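Side-chain contacts in formate-dependent phosphoribosylglycinamide formyltransferase (Mycobacterium tuberculosis H37Rv, PDB 6KHR), which is a member of the ATP-grasp superfamily, built around an ATP-grasp domain and found here as a two-chain assembly: residues 275-280 / 290-295; 225-230 / 311-316; 103-108 / 116-121; 92-97 / 331-336. All coordinates share one frame; numbering follows the deposited sequence.

Contact 1. Residues 275-280 / 290-295; sequences SIAARI and FGVELM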
loop_
_atom_site.group_PDB
_atom_site.type_symbol
_atom_site.label_atom_id
_atom_site.label_comp_id
_atom_site.label_asym_id
_atom_site.label_seq_id
_atom_site.Cartn_x
_atom_site.Cartn_y
_atom_site.Cartn_z
ATOM N N SER A 275 22.237 1.724 18.120
ATOM C CA SER A 275 23.428 2.556 18.168
ATOM C C SER A 275 24.155 2.549 16.822
ATOM O O SER A 275 24.415 3.610 16.235
ATOM C CB SER A 275 24.330 2.064 19.292
ATOM O OG SER A 275 25.257 3.041 19.655
ATOM N N ILE A 276 24.446 1.350 16.305
ATOM C CA ILE A 276 25.117 1.185 15.010
ATOM C C ILE A 276 24.291 1.795 13.880
ATOM O O ILE A 276 24.802 2.585 13.071
ATOM C CB ILE A 276 25.383 -0.306 14.731
ATOM C CG1 ILE A 276 26.398 -0.873 15.707
ATOM C CG2 ILE A 276 25.770 -0.528 13.274
ATOM C CD1 ILE A 276 26.466 -2.388 15.679
ATOM N N ALA A 277 23.018 1.391 13.778
ATOM C CA ALA A 277 22.123 1.955 12.769
ATOM C C ALA A 277 22.130 3.484 12.814
ATOM O O ALA A 277 22.325 4.145 11.786
ATOM C CB ALA A 277 20.703 1.416 12.956
ATOM N N ALA A 278 21.976 4.063 14.012
ATOM C CA ALA A 278 21.897 5.518 14.130
ATOM C C ALA A 278 23.190 6.194 13.706
ATOM O O ALA A 278 23.168 7.297 13.151
ATOM C CB ALA A 278 21.554 5.917 15.556
ATOM N N ARG A 279 24.334 5.555 13.968
ATOM C CA ARG A 279 25.586 6.265 13.719
ATOM C C ARG A 279 25.960 6.252 12.238
ATOM O O ARG A 279 26.342 7.286 11.692
ATOM C CB ARG A 279 26.697 5.702 14.609
ATOM C CG ARG A 279 26.403 5.922 16.089
ATOM C CD ARG A 279 27.515 5.481 17.030
ATOM N NE ARG A 279 28.410 6.593 17.298
ATOM C CZ ARG A 279 29.496 6.843 16.581
ATOM N NH1 ARG A 279 29.810 6.042 15.574
ATOM N NH2 ARG A 279 30.269 7.885 16.863
ATOM N N ILE A 280 25.822 5.122 11.546
ATOM C CA ILE A 280 26.093 5.149 10.111
ATOM C C ILE A 280 25.126 6.090 9.397
ATOM O O ILE A 280 25.505 6.766 8.428
ATOM C CB ILE A 280 26.054 3.735 9.495
ATOM C CG1 ILE A 280 26.613 3.761 8.077
ATOM C CG2 ILE A 280 24.655 3.200 9.428
ATOM C CD1 ILE A 280 28.071 4.048 8.039
ATOM N N PHE A 290 16.695 4.540 5.293
ATOM C CA PHE A 290 17.926 3.779 5.174
ATOM C C PHE A 290 17.685 2.378 5.704
ATOM O O PHE A 290 17.022 2.198 6.729
ATOM C CB PHE A 290 19.072 4.461 5.937
ATOM C CG PHE A 290 19.410 5.840 5.433
ATOM C CD1 PHE A 290 18.580 6.926 5.707
ATOM C CD2 PHE A 290 20.568 6.058 4.694
ATOM C CE1 PHE A 290 18.891 8.188 5.248
ATOM C CE2 PHE A 290 20.884 7.332 4.226
ATOM C CZ PHE A 290 20.041 8.395 4.508
ATOM N N GLY A 291 18.203 1.383 4.976
ATOM C CA GLY A 291 18.214 0.020 5.441
ATOM C C GLY A 291 19.616 -0.330 5.901
ATOM O O GLY A 291 20.578 -0.245 5.128
ATOM N N VAL A 292 19.733 -0.682 7.167
ATOM C CA VAL A 292 21.043 -0.949 7.748
ATOM C C VAL A 292 21.122 -2.436 8.006
ATOM O O VAL A 292 20.301 -2.988 8.753
ATOM C CB VAL A 292 21.285 -0.153 9.034
ATOM C CG1 VAL A 292 22.510 -0.675 9.738
ATOM C CG2 VAL A 292 21.453 1.287 8.716
ATOM N N GLU A 293 22.108 -3.080 7.398
ATOM C CA GLU A 293 22.236 -4.521 7.479
ATOM C C GLU A 293 23.149 -4.912 8.629
ATOM O O GLU A 293 24.263 -4.385 8.755
ATOM C CB GLU A 293 22.742 -5.081 6.151
ATOM C CG GLU A 293 21.684 -5.031 5.056
ATOM C CD GLU A 293 20.378 -5.743 5.447
ATOM O OE1 GLU A 293 19.316 -5.409 4.875
ATOM O OE2 GLU A 293 20.404 -6.643 6.315
ATOM N N LEU A 294 22.667 -5.830 9.470
ATOM C CA LEU A 294 23.410 -6.303 10.629
ATOM C C LEU A 294 23.396 -7.831 10.709
ATOM O O LEU A 294 22.520 -8.509 10.169
ATOM C CB LEU A 294 22.856 -5.719 11.938
ATOM C CG LEU A 294 22.566 -4.230 11.988
ATOM C CD1 LEU A 294 21.878 -3.907 13.291
ATOM C CD2 LEU A 294 23.858 -3.484 11.875
ATOM N N MET A 295 24.410 -8.349 11.392
ATOM C CA MET A 295 24.576 -9.757 11.722
ATOM C C MET A 295 24.577 -9.887 13.234
ATOM O O MET A 295 25.235 -9.116 13.926
ATOM C CB MET A 295 25.888 -10.308 11.144
ATOM C CG MET A 295 25.976 -10.200 9.633
ATOM S SD MET A 295 27.583 -10.688 8.966
ATOM C CE MET A 295 28.474 -9.135 8.983
#
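Val-292 meets two residues of the helix at once: its CG1 lies 4.0 Å from Ala-277 CA, and its CG2 lies 3.8 Å from Ile-280 CG2. One methyl thus rests against the helix backbone while the other meets a side chain further along. Ala-277 suits its place because a single CB lets the helix settle close to the strand, with the CA atoms of Ala-277 and Val-292 only 5.9 Å apart. Ile-280 turns CG1 away from its own backbone N (chi1 -169°), which leaves the short branch CG2 to meet the valine while the longer branch leads away. Nearer the start of the helix, Ile-276 and Leu-294 lie alongside one another, pointing contrary ways, with Ile-276 CG2 and Leu-294 CD2 at 3.8 Å. All five are buried, and their apolar side chains fill the layer without needing polar partners. The other side of the helix faces solvent: Ser-275 and Arg-279 are exposed there, as their polar groups allow, and Ala-278 is partly so. The axes of segments 275-280 and 290-295 approach to 9.0 Å, their N-to-C directions 136° apart. Helix 267-284 packs on the antiparallel sheet of the ATP-grasp domain, Ala-277 also touching Met-228 of strand 224-235 and Ile-276 touching Val-301 of strand 300-307, the two neighbours of strand 288-297.

Contact 2. Residues 225-230 / 311-316; sequences LVTMIV and AGSAWV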
loop_
_atom_site.group_PDB
_atom_site.type_symbol
_atom_site.label_atom_id
_atom_site.label_comp_id
_atom_site.label_asym_id
_atom_site.label_seq_id
_atom_site.Cartn_x
_atom_site.Cartn_y
_atom_site.Cartn_z
ATOM N N LEU A 225 20.454 -12.661 10.293
ATOM C CA LEU A 225 20.540 -11.433 9.531
ATOM C C LEU A 225 19.341 -10.557 9.880
ATOM O O LEU A 225 18.215 -11.039 10.039
ATOM C CB LEU A 225 20.579 -11.728 8.039
ATOM C CG LEU A 225 21.694 -12.719 7.708
ATOM C CD1 LEU A 225 21.744 -13.019 6.213
ATOM C CD2 LEU A 225 23.054 -12.265 8.236
ATOM N N VAL A 226 19.592 -9.263 10.021
ATOM C CA VAL A 226 18.570 -8.320 10.459
ATOM C C VAL A 226 18.688 -7.039 9.648
ATOM O O VAL A 226 19.789 -6.522 9.426
ATOM C CB VAL A 226 18.681 -8.047 11.973
ATOM C CG1 VAL A 226 18.100 -6.698 12.325
ATOM C CG2 VAL A 226 17.955 -9.146 12.738
ATOM N N THR A 227 17.548 -6.532 9.193
ATOM C CA THR A 227 17.485 -5.225 8.561
ATOM C C THR A 227 16.891 -4.204 9.536
ATOM O O THR A 227 15.768 -4.374 10.017
ATOM C CB THR A 227 16.673 -5.280 7.272
ATOM O OG1 THR A 227 17.252 -6.250 6.387
ATOM C CG2 THR A 227 16.666 -3.904 6.598
ATOM N N MET A 228 17.671 -3.159 9.833
ATOM C CA MET A 228 17.217 -2.004 10.610
ATOM C C MET A 228 16.834 -0.908 9.632
ATOM O O MET A 228 17.700 -0.372 8.929
ATOM C CB MET A 228 18.302 -1.502 11.554
ATOM C CG MET A 228 18.802 -2.514 12.543
ATOM S SD MET A 228 17.611 -2.736 13.873
ATOM C CE MET A 228 17.411 -0.997 14.320
ATOM N N ILE A 229 15.542 -0.607 9.554
ATOM C CA ILE A 229 15.059 0.471 8.711
ATOM C C ILE A 229 15.080 1.728 9.542
ATOM O O ILE A 229 14.388 1.798 10.565
ATOM C CB ILE A 229 13.639 0.218 8.195
ATOM C CG1 ILE A 229 13.573 -1.035 7.323
ATOM C CG2 ILE A 229 13.183 1.451 7.396
ATOM C CD1 ILE A 229 14.240 -0.875 6.014
ATOM N N VAL A 230 15.857 2.719 9.094
ATOM C CA VAL A 230 15.960 4.007 9.758
ATOM C C VAL A 230 15.345 5.062 8.850
ATOM O O VAL A 230 15.591 5.084 7.636
ATOM C CB VAL A 230 17.419 4.351 10.095
ATOM C CG1 VAL A 230 17.453 5.644 10.822
ATOM C CG2 VAL A 230 18.049 3.249 10.921
ATOM N N ALA A 311 15.061 -2.051 0.713
ATOM C CA ALA A 311 15.540 -3.416 0.541
ATOM C C ALA A 311 14.392 -4.386 0.273
ATOM O O ALA A 311 13.243 -4.157 0.665
ATOM C CB ALA A 311 16.324 -3.864 1.779
ATOM N N GLY A 312 14.721 -5.474 -0.423
ATOM C CA GLY A 312 13.775 -6.554 -0.593
ATOM C C GLY A 312 13.179 -7.043 0.713
ATOM O O GLY A 312 11.997 -7.396 0.763
ATOM N N SER A 313 13.969 -7.049 1.796
ATOM C CA SER A 313 13.403 -7.508 3.064
ATOM C C SER A 313 12.335 -6.564 3.612
ATOM O O SER A 313 11.490 -7.005 4.400
ATOM C CB SER A 313 14.489 -7.695 4.116
ATOM O OG SER A 313 15.049 -6.455 4.476
ATOM N N ALA A 314 12.347 -5.292 3.200
ATOM C CA ALA A 314 11.366 -4.321 3.677
ATOM C C ALA A 314 9.935 -4.649 3.238
ATOM O O ALA A 314 8.994 -4.105 3.827
ATOM C CB ALA A 314 11.749 -2.920 3.190
ATOM N N TRP A 315 9.755 -5.515 2.223
ATOM C CA TRP A 315 8.425 -5.807 1.683
ATOM C C TRP A 315 7.428 -6.239 2.751
ATOM O O TRP A 315 6.224 -6.010 2.597
ATOM C CB TRP A 315 8.503 -6.907 0.621
ATOM C CG TRP A 315 8.772 -6.385 -0.732
ATOM C CD1 TRP A 315 9.938 -6.476 -1.425
ATOM C CD2 TRP A 315 7.855 -5.665 -1.570
ATOM N NE1 TRP A 315 9.803 -5.867 -2.642
ATOM C CE2 TRP A 315 8.539 -5.356 -2.757
ATOM C CE3 TRP A 315 6.519 -5.274 -1.435
ATOM C CZ2 TRP A 315 7.940 -4.664 -3.799
ATOM C CZ3 TRP A 315 5.919 -4.599 -2.477
ATOM C CH2 TRP A 315 6.632 -4.301 -3.648
ATOM N N VAL A 316 7.895 -6.881 3.824
ATOM C CA VAL A 316 6.973 -7.289 4.886
ATOM C C VAL A 316 6.206 -6.094 5.431
ATOM O O VAL A 316 5.050 -6.237 5.852
ATOM C CB VAL A 316 7.733 -8.033 6.012
ATOM C CG1 VAL A 316 8.789 -7.138 6.651
ATOM C CG2 VAL A 316 6.790 -8.516 7.074
#
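Ser-313 donates a hydrogen bond from OG to Thr-227 OG1, at 2.9 Å, and this bond between two small buried hydroxyls ties the loop to the strand. The serine OG sits between its own backbone N and carbonyl carbon (chi1 67°), which directs it at the threonine. Besides OG1, the threonine brings its methyl CG2 to 3.7 Å from Ser-313 OG, so the serine hydroxyl has a polar and an apolar neighbour on one residue. Two residues along the strand, Ile-229 CD1 approaches Ala-314 CB at 4.3 Å: a long branched side chain reaches a single methyl, alanine offering little bulk of its own. In the next shell, Thr-227 OG1 is also hydrogen-bonded to Glu-293 OE1, and Glu-293 OE2 is held by His-249 NE2. Having accepted from the serine, the threonine hydroxyl would presumably give its own proton to the carboxylate. The loop has its own framework, a 3-10 turn in which Ala-314 N bonds to Ala-311 O at 2.9 Å, and Ser-313 O receives a bond from Ser-259 OG. Strand 224-235 lies between strands 238-252 and 288-297 in the antiparallel sheet of the ATP-grasp domain; Met-228 packs on Ala-273 and Ala-277 of helix 267-284, while Thr-227 and Ile-229 face the segment of the same domain that leads from strand 300-307 into helix 317-320.

Contact 3. Residues 103-108 / 116-121; sequences DALDAV and TELVPN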
loop_
_atom_site.group_PDB
_atom_site.type_symbol
_atom_site.label_atom_id
_atom_site.label_comp_id
_atom_site.label_asym_id
_atom_site.label_seq_id
_atom_site.Cartn_x
_atom_site.Cartn_y
_atom_site.Cartn_z
ATOM N N ASP A 103 28.273 11.420 -10.472
ATOM C CA ASP A 103 28.785 12.738 -10.834
ATOM C C ASP A 103 27.667 13.652 -11.324
ATOM O O ASP A 103 27.650 14.846 -11.001
ATOM C CB ASP A 103 29.884 12.610 -11.893
ATOM C CG ASP A 103 31.102 11.835 -11.388
ATOM O OD1 ASP A 103 31.269 11.698 -10.158
ATOM O OD2 ASP A 103 31.893 11.359 -12.229
ATOM N N ALA A 104 26.714 13.113 -12.091
ATOM C CA ALA A 104 25.576 13.925 -12.512
ATOM C C ALA A 104 24.779 14.422 -11.315
ATOM O O ALA A 104 24.268 15.548 -11.329
ATOM C CB ALA A 104 24.678 13.138 -13.464
ATOM N N LEU A 105 24.665 13.604 -10.263
ATOM C CA LEU A 105 23.913 14.028 -9.085
ATOM C C LEU A 105 24.632 15.152 -8.348
ATOM O O LEU A 105 23.990 16.089 -7.858
ATOM C CB LEU A 105 23.679 12.849 -8.135
ATOM C CG LEU A 105 22.593 11.812 -8.427
ATOM C CD1 LEU A 105 21.797 12.146 -9.671
ATOM C CD2 LEU A 105 23.224 10.433 -8.530
ATOM N N ASP A 106 25.959 15.068 -8.238
ATOM C CA ASP A 106 26.690 16.129 -7.552
ATOM C C ASP A 106 26.669 17.425 -8.354
ATOM O O ASP A 106 26.747 18.513 -7.768
ATOM C CB ASP A 106 28.121 15.687 -7.244
ATOM C CG ASP A 106 28.325 15.374 -5.762
ATOM O OD1 ASP A 106 27.825 16.148 -4.910
ATOM O OD2 ASP A 106 28.970 14.349 -5.444
ATOM N N ALA A 107 26.539 17.331 -9.677
ATOM C CA ALA A 107 26.313 18.526 -10.481
ATOM C C ALA A 107 25.041 19.248 -10.048
ATOM O O ALA A 107 25.055 20.464 -9.825
ATOM C CB ALA A 107 26.241 18.156 -11.963
ATOM N N VAL A 108 23.937 18.508 -9.912
ATOM C CA VAL A 108 22.666 19.129 -9.551
ATOM C C VAL A 108 22.735 19.728 -8.151
ATOM O O VAL A 108 22.274 20.853 -7.913
ATOM C CB VAL A 108 21.516 18.114 -9.675
ATOM C CG1 VAL A 108 20.205 18.713 -9.171
ATOM C CG2 VAL A 108 21.381 17.655 -11.122
ATOM N N THR A 116 16.393 22.199 -6.263
ATOM C CA THR A 116 16.084 20.779 -6.197
ATOM C C THR A 116 16.822 20.188 -5.011
ATOM O O THR A 116 18.032 20.399 -4.871
ATOM C CB THR A 116 16.511 20.064 -7.482
ATOM O OG1 THR A 116 15.703 20.511 -8.576
ATOM C CG2 THR A 116 16.383 18.553 -7.327
ATOM N N GLU A 117 16.086 19.532 -4.121
ATOM C CA GLU A 117 16.707 18.882 -2.946
ATOM C C GLU A 117 16.940 17.436 -3.331
ATOM O O GLU A 117 16.087 16.867 -3.960
ATOM C CB GLU A 117 15.806 18.930 -1.720
ATOM C CG GLU A 117 15.367 20.316 -1.323
ATOM C CD GLU A 117 15.038 20.475 0.149
ATOM O OE1 GLU A 117 13.863 20.555 0.493
ATOM O OE2 GLU A 117 15.965 20.517 0.947
ATOM N N LEU A 118 18.099 16.899 -3.007
ATOM C CA LEU A 118 18.328 15.489 -3.344
ATOM C C LEU A 118 17.946 14.652 -2.136
ATOM O O LEU A 118 18.431 14.949 -1.087
ATOM C CB LEU A 118 19.799 15.329 -3.680
ATOM C CG LEU A 118 20.064 15.218 -5.167
ATOM C CD1 LEU A 118 20.045 16.584 -5.810
ATOM C CD2 LEU A 118 21.370 14.511 -5.428
ATOM N N VAL A 119 17.074 13.666 -2.302
ATOM C CA VAL A 119 16.673 12.800 -1.164
ATOM C C VAL A 119 16.747 11.361 -1.636
ATOM O O VAL A 119 15.795 10.915 -2.174
ATOM C CB VAL A 119 15.243 13.100 -0.699
ATOM C CG1 VAL A 119 14.878 12.261 0.494
ATOM C CG2 VAL A 119 15.034 14.559 -0.391
ATOM N N PRO A 120 17.830 10.605 -1.430
ATOM C CA PRO A 120 18.882 10.986 -0.518
ATOM C C PRO A 120 19.940 11.898 -1.140
ATOM O O PRO A 120 19.893 12.091 -2.289
ATOM C CB PRO A 120 19.494 9.625 -0.200
ATOM C CG PRO A 120 19.331 8.839 -1.452
ATOM C CD PRO A 120 18.022 9.298 -2.028
ATOM N N ASN A 121 20.863 12.387 -0.317
ATOM C CA ASN A 121 22.000 13.273 -0.675
ATOM C C ASN A 121 22.930 12.590 -1.662
ATOM O O ASN A 121 23.068 11.396 -1.590
ATOM C CB ASN A 121 23.007 13.353 0.463
ATOM C CG ASN A 121 22.614 14.314 1.551
ATOM O OD1 ASN A 121 21.649 15.037 1.412
ATOM N ND2 ASN A 121 23.364 14.334 2.628
#
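The flat group at this contact is the main-chain carbonyl of Leu-105 rather than an aromatic ring: Leu-118 CD2 lies 3.9 Å from Leu-105 O and equally 3.9 Å from Leu-105 CB. That methyl therefore rests where the helix backbone gives way to the leucine side chain. The other methyl of the fork goes to a different residue, Leu-118 CD1 standing 4.0 Å from Val-108 CG1. Leucine suits the place because its two branches can span residues on successive positions of one helix face, and the fork crosses the valine at a slant. Val-108 turns CG1 away from its backbone N (chi1 175°), and the same methyl that meets the leucine also reaches Thr-116 CG2 at 4.2 Å. Threonine is fitting at this partly exposed margin: its methyl joins the apolar patch, while its hydroxyl OG1 bonds to Pro-90 O. Beyond Leu-118 the chain turns through a cis peptide between Val-119 and Pro-120, and Asn-121 then takes the N-cap position of the next helix, 122-129, although its side chain makes no capping bond. Strands 92-95 and 117-118 are parallel neighbours, and helix 102-109 links them as a beta-alpha-beta crossover, with Leu-118 also touching Leu-93. Helix 78-88 packs on the crossover helix, Leu-81 against Leu-105 and Ile-85 against Val-108, and 117-118 forms one margin of the five-stranded parallel sheet within this chain.

Contact 4. Residues 92-97 / 331-336; sequences FLVTVT and RAILGL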
loop_
_atom_site.group_PDB
_atom_site.type_symbol
_atom_site.label_atom_id
_atom_site.label_comp_id
_atom_site.label_asym_id
_atom_site.label_seq_id
_atom_site.Cartn_x
_atom_site.Cartn_y
_atom_site.Cartn_z
ATOM N N PHE A 92 12.093 17.585 -6.123
ATOM C CA PHE A 92 12.863 16.562 -5.426
ATOM C C PHE A 92 13.444 15.567 -6.413
ATOM O O PHE A 92 12.778 15.176 -7.375
ATOM C CB PHE A 92 12.016 15.808 -4.419
ATOM C CG PHE A 92 11.415 16.681 -3.382
ATOM C CD1 PHE A 92 12.138 17.030 -2.259
ATOM C CD2 PHE A 92 10.134 17.180 -3.541
ATOM C CE1 PHE A 92 11.584 17.843 -1.302
ATOM C CE2 PHE A 92 9.583 17.999 -2.592
ATOM C CZ PHE A 92 10.305 18.326 -1.469
ATOM N N LEU A 93 14.680 15.140 -6.146
ATOM C CA LEU A 93 15.387 14.162 -6.967
ATOM C C LEU A 93 15.709 12.932 -6.120
ATOM O O LEU A 93 16.604 12.980 -5.263
ATOM C CB LEU A 93 16.649 14.781 -7.557
ATOM C CG LEU A 93 17.467 13.927 -8.519
ATOM C CD1 LEU A 93 16.584 13.362 -9.622
ATOM C CD2 LEU A 93 18.618 14.756 -9.109
ATOM N N VAL A 94 14.998 11.830 -6.376
ATOM C CA VAL A 94 15.101 10.591 -5.600
ATOM C C VAL A 94 15.793 9.508 -6.425
ATOM O O VAL A 94 15.329 9.145 -7.514
ATOM C CB VAL A 94 13.721 10.096 -5.137
ATOM C CG1 VAL A 94 13.887 9.103 -4.018
ATOM C CG2 VAL A 94 12.881 11.239 -4.680
ATOM N N THR A 95 16.862 8.952 -5.868
ATOM C CA THR A 95 17.674 7.937 -6.521
ATOM C C THR A 95 17.234 6.583 -5.984
ATOM O O THR A 95 17.524 6.239 -4.836
ATOM C CB THR A 95 19.160 8.176 -6.251
ATOM O OG1 THR A 95 19.435 9.585 -6.238
ATOM C CG2 THR A 95 20.000 7.522 -7.321
ATOM N N VAL A 96 16.558 5.825 -6.823
ATOM C CA VAL A 96 16.005 4.542 -6.342
ATOM C C VAL A 96 16.792 3.400 -6.961
ATOM O O VAL A 96 16.487 2.289 -6.652
ATOM C CB VAL A 96 14.510 4.447 -6.667
ATOM C CG1 VAL A 96 13.818 3.505 -5.718
ATOM C CG2 VAL A 96 13.844 5.798 -6.598
ATOM N N THR A 97 17.775 3.670 -7.807
ATOM C CA THR A 97 18.546 2.532 -8.362
ATOM C C THR A 97 20.030 2.726 -8.081
ATOM O O THR A 97 20.389 3.770 -7.558
ATOM C CB THR A 97 18.331 2.358 -9.862
ATOM O OG1 THR A 97 19.112 1.229 -10.229
ATOM C CG2 THR A 97 18.846 3.516 -10.673
ATOM N N ARG A 331 6.888 10.034 2.685
ATOM C CA ARG A 331 6.841 11.131 3.659
ATOM C C ARG A 331 8.217 11.752 3.895
ATOM O O ARG A 331 8.325 12.981 4.029
ATOM C CB ARG A 331 6.226 10.658 4.971
ATOM C CG ARG A 331 4.791 10.226 4.822
ATOM C CD ARG A 331 4.119 10.025 6.180
ATOM N NE ARG A 331 2.749 9.533 6.051
ATOM C CZ ARG A 331 1.829 9.602 7.010
ATOM N NH1 ARG A 331 2.124 10.148 8.186
ATOM N NH2 ARG A 331 0.612 9.127 6.793
ATOM N N ALA A 332 9.281 10.929 3.906
ATOM C CA ALA A 332 10.640 11.441 4.131
ATOM C C ALA A 332 11.101 12.345 2.991
ATOM O O ALA A 332 11.687 13.405 3.230
ATOM C CB ALA A 332 11.624 10.282 4.305
ATOM N N ILE A 333 10.866 11.926 1.744
ATOM C CA ILE A 333 11.205 12.744 0.581
ATOM C C ILE A 333 10.596 14.128 0.716
ATOM O O ILE A 333 11.245 15.144 0.442
ATOM C CB ILE A 333 10.722 12.061 -0.710
ATOM C CG1 ILE A 333 11.612 10.885 -1.074
ATOM C CG2 ILE A 333 10.632 13.056 -1.862
ATOM C CD1 ILE A 333 10.959 10.002 -2.057
ATOM N N LEU A 334 9.333 14.184 1.118
ATOM C CA LEU A 334 8.584 15.424 1.171
ATOM C C LEU A 334 8.724 16.140 2.509
ATOM O O LEU A 334 8.143 17.219 2.676
ATOM C CB LEU A 334 7.099 15.150 0.872
ATOM C CG LEU A 334 6.681 14.600 -0.504
ATOM C CD1 LEU A 334 5.189 14.351 -0.522
ATOM C CD2 LEU A 334 7.074 15.523 -1.664
ATOM N N GLY A 335 9.445 15.561 3.469
ATOM C CA GLY A 335 9.707 16.259 4.724
ATOM C C GLY A 335 8.527 16.303 5.665
ATOM O O GLY A 335 8.320 17.307 6.355
ATOM N N LEU A 336 7.748 15.238 5.712
ATOM C CA LEU A 336 6.578 15.160 6.564
ATOM C C LEU A 336 6.835 14.222 7.745
ATOM O O LEU A 336 7.761 13.406 7.735
ATOM C CB LEU A 336 5.368 14.687 5.743
ATOM C CG LEU A 336 5.107 15.525 4.486
ATOM C CD1 LEU A 336 4.119 14.831 3.542
ATOM C CD2 LEU A 336 4.606 16.919 4.860
#
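The end of helix 325-334, closed by a Schellman motif, packs on strand 92-95 of the parallel sheet through Ile-333 and Leu-334, which meet Phe-92 and Val-94. Val-94 and Ile-333 meet end to end, Ile-333 CD1 lying 3.5 Å from Val-94 CG2 and 3.6 Å from CG1, in the fork of the valine. The isoleucine keeps CG1 anti to its carbonyl carbon (chi1 -75°) and sends that longer branch to the valine, while its short branch CG2 stands 4.0 Å from Phe-92 CB. The carbonyl carbon of Ile-333 is above one face of the Phe-92 ring, displaced from the ring centre, and its oxygen approaches the ring obliquely. This oxygen is not left to the ring alone, since Arg-287 NH2 donates to it. Leu-334 lies roughly perpendicular to the phenylalanine side chain, placing CD2 at 3.6 Å from Phe-92 CE2. A broad ring and three branched aliphatic side chains suit so fully buried a seam. Gly-335, with its positive phi of 76°, lets the chain leave the helix, and the bond from Leu-336 N to Arg-331 O, 2.9 Å, closes the turn. Arg-331 forms a salt bridge with Asp-381 of the second subunit. A parallel sheet of order 3-2-1-4-5 is characteristic of Rossmann-like folds, consistent with the pre-ATP-grasp domain found in this family.

Overall arrangement
Contacts 1 and 2 meet in the eight-stranded antiparallel sheet, their centres 11 Å apart, because strands 288-297 and 224-235 are neighbours there; contact 1 lies on the side bearing helix 267-284, contact 2 on the side bearing the loop 311-316. Contacts 3 and 4, also 11 Å apart between centres, share the parallel sheet through strands 117-118 and 92-95. The two pairs are separate, with centres 18 to 25 Å apart and no touch between them. Along the chain, contact 4 spans the longest loop: contact 3 closes first within it, then contact 2 opens and encloses contact 1. Contact 4 thus joins the parallel sheet to helix 325-334, which comes after strand 300-307 in the chain.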